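Local structure of cellulose hydrolase (Bacillus licheniformis, 4YZT) at residues 222-227 and 288-293; 238-241 and 245-248. The protein hydrolyses internal beta-1,4 linkages of cellulose as a three-module endoglucanase of glycoside hydrolase family 5. One frame throughout, in Å; residues are numbered along the deposited sequence.

Contact 1 (222-227 and 288-293); sequences YHYYSP and DTFVRL. With BGC (beta-D-glucopyranose), chain B.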
loop_
_atom_site.group_PDB
_atom_site.type_symbol
_atom_site.label_atom_id
_atom_site.label_comp_id
_atom_site.label_asym_id
_atom_site.label_seq_id
_atom_site.Cartn_x
_atom_site.Cartn_y
_atom_site.Cartn_z
ATOM N N TYR A 222 9.782 -8.242 -8.135
ATOM C CA TYR A 222 10.240 -7.749 -6.838
ATOM C C TYR A 222 9.078 -6.980 -6.218
ATOM O O TYR A 222 8.061 -6.716 -6.888
ATOM C CB TYR A 222 11.498 -6.872 -6.968
ATOM C CG TYR A 222 11.323 -5.595 -7.763
ATOM C CD1 TYR A 222 11.054 -4.388 -7.127
ATOM C CD2 TYR A 222 11.442 -5.590 -9.151
ATOM C CE1 TYR A 222 10.890 -3.219 -7.852
ATOM C CE2 TYR A 222 11.283 -4.414 -9.889
ATOM C CZ TYR A 222 11.006 -3.233 -9.230
ATOM O OH TYR A 222 10.849 -2.061 -9.936
ATOM N N HIS A 223 9.213 -6.649 -4.938
ATOM C CA HIS A 223 8.252 -5.783 -4.265
ATOM C C HIS A 223 8.949 -4.473 -3.922
ATOM O O HIS A 223 10.174 -4.437 -3.718
ATOM C CB HIS A 223 7.698 -6.444 -2.994
ATOM C CG HIS A 223 6.957 -7.722 -3.253
ATOM N ND1 HIS A 223 6.501 -8.532 -2.236
ATOM C CD2 HIS A 223 6.579 -8.317 -4.412
ATOM C CE1 HIS A 223 5.878 -9.579 -2.758
ATOM N NE2 HIS A 223 5.921 -9.475 -4.077
ATOM N N TYR A 224 8.182 -3.395 -3.840
ATOM C CA TYR A 224 8.788 -2.101 -3.546
ATOM C C TYR A 224 7.990 -1.345 -2.513
ATOM O O TYR A 224 6.836 -0.996 -2.768
ATOM C CB TYR A 224 8.905 -1.256 -4.817
ATOM C CG TYR A 224 9.773 -0.030 -4.638
ATOM C CD1 TYR A 224 11.161 -0.130 -4.705
ATOM C CD2 TYR A 224 9.215 1.222 -4.381
ATOM C CE1 TYR A 224 11.976 0.987 -4.533
ATOM C CE2 TYR A 224 10.020 2.351 -4.219
ATOM C CZ TYR A 224 11.403 2.223 -4.294
ATOM O OH TYR A 224 12.225 3.321 -4.131
ATOM N N TYR A 225 8.615 -1.077 -1.371
ATOM C CA TYR A 225 7.963 -0.353 -0.279
ATOM C C TYR A 225 8.896 0.691 0.344
ATOM O O TYR A 225 8.915 0.864 1.566
ATOM C CB TYR A 225 7.509 -1.325 0.806
ATOM C CG TYR A 225 6.292 -2.183 0.500
ATOM C CD1 TYR A 225 5.023 -1.612 0.331
ATOM C CD2 TYR A 225 6.403 -3.575 0.436
ATOM C CE1 TYR A 225 3.907 -2.401 0.088
ATOM C CE2 TYR A 225 5.288 -4.375 0.200
ATOM C CZ TYR A 225 4.048 -3.782 0.034
ATOM O OH TYR A 225 2.945 -4.579 -0.199
ATOM N N SER A 226 9.677 1.380 -0.485
ATOM C CA SER A 226 10.617 2.374 0.028
ATOM C C SER A 226 10.132 3.803 -0.163
ATOM O O SER A 226 9.506 4.128 -1.169
ATOM C CB SER A 226 11.980 2.196 -0.635
ATOM O OG SER A 226 12.505 0.929 -0.294
ATOM N N PRO A 227 10.404 4.673 0.830
ATOM C CA PRO A 227 11.063 4.409 2.115
ATOM C C PRO A 227 10.095 3.750 3.090
ATOM O O PRO A 227 8.962 4.211 3.219
ATOM C CB PRO A 227 11.469 5.809 2.618
ATOM C CG PRO A 227 11.184 6.765 1.454
ATOM C CD PRO A 227 10.113 6.104 0.650
ATOM N N ASP A 288 1.601 8.592 -7.866
ATOM C CA ASP A 288 1.782 9.044 -9.241
ATOM C C ASP A 288 3.228 8.886 -9.692
ATOM O O ASP A 288 3.495 8.443 -10.806
ATOM C CB ASP A 288 1.363 10.506 -9.413
ATOM C CG ASP A 288 1.584 10.997 -10.830
ATOM O OD1 ASP A 288 0.795 10.622 -11.730
ATOM O OD2 ASP A 288 2.561 11.741 -11.056
ATOM N N THR A 289 4.158 9.241 -8.811
ATOM C CA THR A 289 5.571 9.194 -9.157
ATOM C C THR A 289 6.018 7.756 -9.362
ATOM O O THR A 289 6.650 7.443 -10.376
ATOM C CB THR A 289 6.449 9.852 -8.073
ATOM O OG1 THR A 289 6.037 11.214 -7.893
ATOM C CG2 THR A 289 7.919 9.823 -8.471
ATOM N N PHE A 290 5.689 6.880 -8.412
ATOM C CA PHE A 290 6.114 5.494 -8.548
ATOM C C PHE A 290 5.465 4.789 -9.736
ATOM O O PHE A 290 6.144 4.083 -10.481
ATOM C CB PHE A 290 5.835 4.674 -7.289
ATOM C CG PHE A 290 6.354 3.276 -7.398
ATOM C CD1 PHE A 290 7.718 3.033 -7.316
ATOM C CD2 PHE A 290 5.493 2.210 -7.637
ATOM C CE1 PHE A 290 8.218 1.754 -7.456
ATOM C CE2 PHE A 290 5.985 0.922 -7.771
ATOM C CZ PHE A 290 7.344 0.694 -7.681
ATOM N N VAL A 291 4.163 4.959 -9.922
ATOM C CA VAL A 291 3.515 4.235 -11.010
ATOM C C VAL A 291 4.012 4.745 -12.369
ATOM O O VAL A 291 4.208 3.949 -13.292
ATOM C CB VAL A 291 1.977 4.328 -10.914
ATOM C CG1 VAL A 291 1.309 3.620 -12.120
ATOM C CG2 VAL A 291 1.524 3.687 -9.617
ATOM N N ARG A 292 4.239 6.054 -12.489
ATOM C CA ARG A 292 4.775 6.595 -13.740
ATOM C C ARG A 292 6.180 6.065 -14.006
ATOM O O ARG A 292 6.533 5.804 -15.144
ATOM C CB ARG A 292 4.780 8.133 -13.741
ATOM C CG ARG A 292 3.386 8.744 -13.894
ATOM C CD ARG A 292 3.403 10.152 -14.486
ATOM N NE ARG A 292 3.850 11.181 -13.549
ATOM C CZ ARG A 292 5.092 11.657 -13.489
ATOM N NH1 ARG A 292 6.024 11.187 -14.306
ATOM N NH2 ARG A 292 5.404 12.600 -12.604
ATOM N N LEU A 293 6.985 5.901 -12.959
ATOM C CA LEU A 293 8.328 5.355 -13.138
ATOM C C LEU A 293 8.281 3.881 -13.558
ATOM O O LEU A 293 9.023 3.465 -14.453
ATOM C CB LEU A 293 9.159 5.522 -11.866
ATOM C CG LEU A 293 9.656 6.938 -11.577
ATOM C CD1 LEU A 293 10.227 7.038 -10.142
ATOM C CD2 LEU A 293 10.710 7.330 -12.615
HETATM C C2 BGC B . 3.813 -9.336 1.979
HETATM C C3 BGC B . 2.426 -8.924 2.330
HETATM C C4 BGC B . 2.410 -7.947 3.419
HETATM C C5 BGC B . 3.249 -6.737 3.009
HETATM C C6 BGC B . 3.265 -5.584 3.976
HETATM C C1 BGC B . 4.518 -8.044 1.665
HETATM O O1 BGC B . 5.712 -8.145 0.949
HETATM O O2 BGC B . 3.851 -10.158 0.770
HETATM O O3 BGC B . 1.546 -10.096 2.633
HETATM O O4 BGC B . 1.011 -7.575 3.693
HETATM O O5 BGC B . 4.624 -7.205 2.835
HETATM O O6 BGC B . 3.935 -6.025 5.146
#
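Tyr224 and Phe290 meet with near-parallel rings displaced from one another, between strand and helix of a (beta/alpha)8 TIM barrel. Strand 218-224 is the sixth barrel strand. Helix 280-296 follows the seventh strand and packs outside the barrel. With chi1 of Tyr224 at -168°, CG stands opposite the backbone N, which sends the ring toward the helix. Tyr224 CB starts the contact, 3.8 Å from Phe290 CZ. Tyr224 CG is 3.7 Å from Phe290 CE1. Tyr224 CD2 comes nearest and is 3.3 Å from Phe290 CE1, so packing is tight at this point. Tyr224 CE2 lies 3.9 Å from Phe290 CD1. The tip has left the phenyl ring behind, and Tyr224 OH is hydrogen-bonded to OD2 of Asp252 on helix 243-261. The two ring planes differ by only 8°, but the rings are offset, with centroids 4.9 Å apart. On the other side of the tyrosine plane, Ser226 N sits 3.8 Å above the Tyr224 ring, toward the rim. Phe290 also meets the ring of Tyr272, and Met249 touches it from helix 243-261. The preceding residue on the strand, His223, faces the other way, toward the glycan pocket, where Glu162 OE2 is hydrogen-bonded to its ND1. Tyr225, after Tyr224, turns the same way, and its OH is hydrogen-bonded to Glu271 OE1. The glucose also meets this segment through a long, weak hydrogen bond, 3.3 Å between His223 ND1 and O1 of the sugar.

Contact 2 (238-241 and 245-248); sequences TTWG and EISE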
loop_
_atom_site.group_PDB
_atom_site.type_symbol
_atom_site.label_atom_id
_atom_site.label_comp_id
_atom_site.label_asym_id
_atom_site.label_seq_id
_atom_site.Cartn_x
_atom_site.Cartn_y
_atom_site.Cartn_z
ATOM N N THR A 238 6.160 11.635 8.131
ATOM C CA THR A 238 4.785 11.844 7.724
ATOM C C THR A 238 4.621 12.447 6.334
ATOM O O THR A 238 3.498 12.585 5.857
ATOM C CB THR A 238 4.066 12.775 8.716
ATOM O OG1 THR A 238 4.734 14.044 8.744
ATOM C CG2 THR A 238 4.063 12.183 10.128
ATOM N N THR A 239 5.719 12.847 5.692
ATOM C CA THR A 239 5.615 13.375 4.329
ATOM C C THR A 239 6.659 12.767 3.406
ATOM O O THR A 239 7.656 12.211 3.866
ATOM C CB THR A 239 5.774 14.911 4.279
ATOM O OG1 THR A 239 7.063 15.271 4.787
ATOM C CG2 THR A 239 4.686 15.586 5.100
ATOM N N TRP A 240 6.429 12.909 2.105
ATOM C CA TRP A 240 7.363 12.416 1.087
ATOM C C TRP A 240 7.326 13.327 -0.131
ATOM O O TRP A 240 6.259 13.847 -0.480
ATOM C CB TRP A 240 7.011 10.975 0.675
ATOM C CG TRP A 240 7.964 10.360 -0.331
ATOM C CD1 TRP A 240 9.059 9.591 -0.059
ATOM C CD2 TRP A 240 7.893 10.460 -1.762
ATOM N NE1 TRP A 240 9.684 9.219 -1.230
ATOM C CE2 TRP A 240 8.980 9.722 -2.291
ATOM C CE3 TRP A 240 7.010 11.090 -2.649
ATOM C CZ2 TRP A 240 9.218 9.602 -3.674
ATOM C CZ3 TRP A 240 7.255 10.982 -4.029
ATOM C CH2 TRP A 240 8.352 10.242 -4.523
ATOM N N GLY A 241 8.476 13.512 -0.779
ATOM C CA GLY A 241 8.532 14.241 -2.037
ATOM C C GLY A 241 9.655 15.236 -2.274
ATOM O O GLY A 241 9.543 16.078 -3.164
ATOM N N GLU A 245 14.350 12.521 -2.720
ATOM C CA GLU A 245 13.496 11.336 -2.575
ATOM C C GLU A 245 12.976 10.831 -3.907
ATOM O O GLU A 245 12.897 9.622 -4.143
ATOM C CB GLU A 245 12.328 11.614 -1.622
ATOM C CG GLU A 245 12.737 11.433 -0.148
ATOM C CD GLU A 245 11.746 12.046 0.837
ATOM O OE1 GLU A 245 10.864 12.821 0.395
ATOM O OE2 GLU A 245 11.870 11.753 2.051
ATOM N N ILE A 246 12.630 11.766 -4.784
ATOM C CA ILE A 246 12.141 11.410 -6.109
ATOM C C ILE A 246 13.262 10.820 -6.976
ATOM O O ILE A 246 13.053 9.862 -7.740
ATOM C CB ILE A 246 11.542 12.638 -6.797
ATOM C CG1 ILE A 246 10.287 13.090 -6.039
ATOM C CG2 ILE A 246 11.246 12.348 -8.270
ATOM C CD1 ILE A 246 9.946 14.553 -6.275
ATOM N N SER A 247 14.445 11.418 -6.872
ATOM C CA SER A 247 15.630 10.915 -7.570
ATOM C C SER A 247 15.985 9.500 -7.102
ATOM O O SER A 247 16.306 8.634 -7.913
ATOM C CB SER A 247 16.814 11.858 -7.340
ATOM O OG SER A 247 17.989 11.342 -7.930
ATOM N N GLU A 248 15.919 9.279 -5.788
ATOM C CA GLU A 248 16.282 7.997 -5.189
ATOM C C GLU A 248 15.317 6.879 -5.567
ATOM O O GLU A 248 15.737 5.730 -5.779
ATOM C CB GLU A 248 16.369 8.144 -3.670
ATOM C CG GLU A 248 17.641 8.873 -3.246
ATOM C CD GLU A 248 17.562 9.505 -1.865
ATOM O OE1 GLU A 248 16.566 9.284 -1.140
ATOM O OE2 GLU A 248 18.517 10.227 -1.511
HETATM O O HOH W 1 9.750 10.575 3.141
HETATM O O HOH W 2 12.212 8.027 -2.056
#
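Glu245 lies over one face of the Trp240 indole, with its carboxylate almost parallel to the ring, 7° between planes. The two side chains run past each other in opposite directions. CB of Glu245 is 3.6 Å from Trp240 NE1, near the rim of the ring. With the chain extended beyond CG, the carboxylate reaches back to the loop. There Glu245 OE1 accepts a nearly straight hydrogen bond from Gly241 N, at 2.7 Å and 168°. Glu245 OE2 forms a salt bridge with Arg237 and also accepts a hydrogen bond from a water that donates to Thr239 O as well. A second water lies at the indole edge, in its plane, and joins Trp240 NE1 to Glu245 O. Ile246 crosses the indole at about a right angle, with Ile246 CG1 3.8 Å from Trp240 CH2. Ile246 CD1 is 3.5 Å from Gly241 O. Shortening Glu245 to an alanine would probably leave Gly241 N and the Arg237 charge without their carboxylate mate and set the loop freer to move. Ser242 OG, just before the helix start, is hydrogen-bonded to Glu245 N. The arrangement is thus a loop folded back on the first turn of helix 243-261, which lies between barrel strands 218-224 and 267-272 of the TIM-barrel fold.

In the fold
The two contacts are neighbours, with centres about 11 Å apart. Both segments of contact 2 fall between the two segments of contact 1 in the sequence. They also touch directly. Trp240 NE1 is 3.7 Å from Pro227 CD, and Trp240 CH2 is 4.0 Å from Thr289 CG2. Ile246 CG2 is 4.2 Å from that same Thr289 CG2. The indole of contact 2 therefore packs against both segments of contact 1. Segment 222-227 of contact 1 contributes His223 and Tyr225 to the glycan pocket. Contact 2 contributes none of the pocket residues and lies where the start of helix 243-261 packs beside helix 280-296.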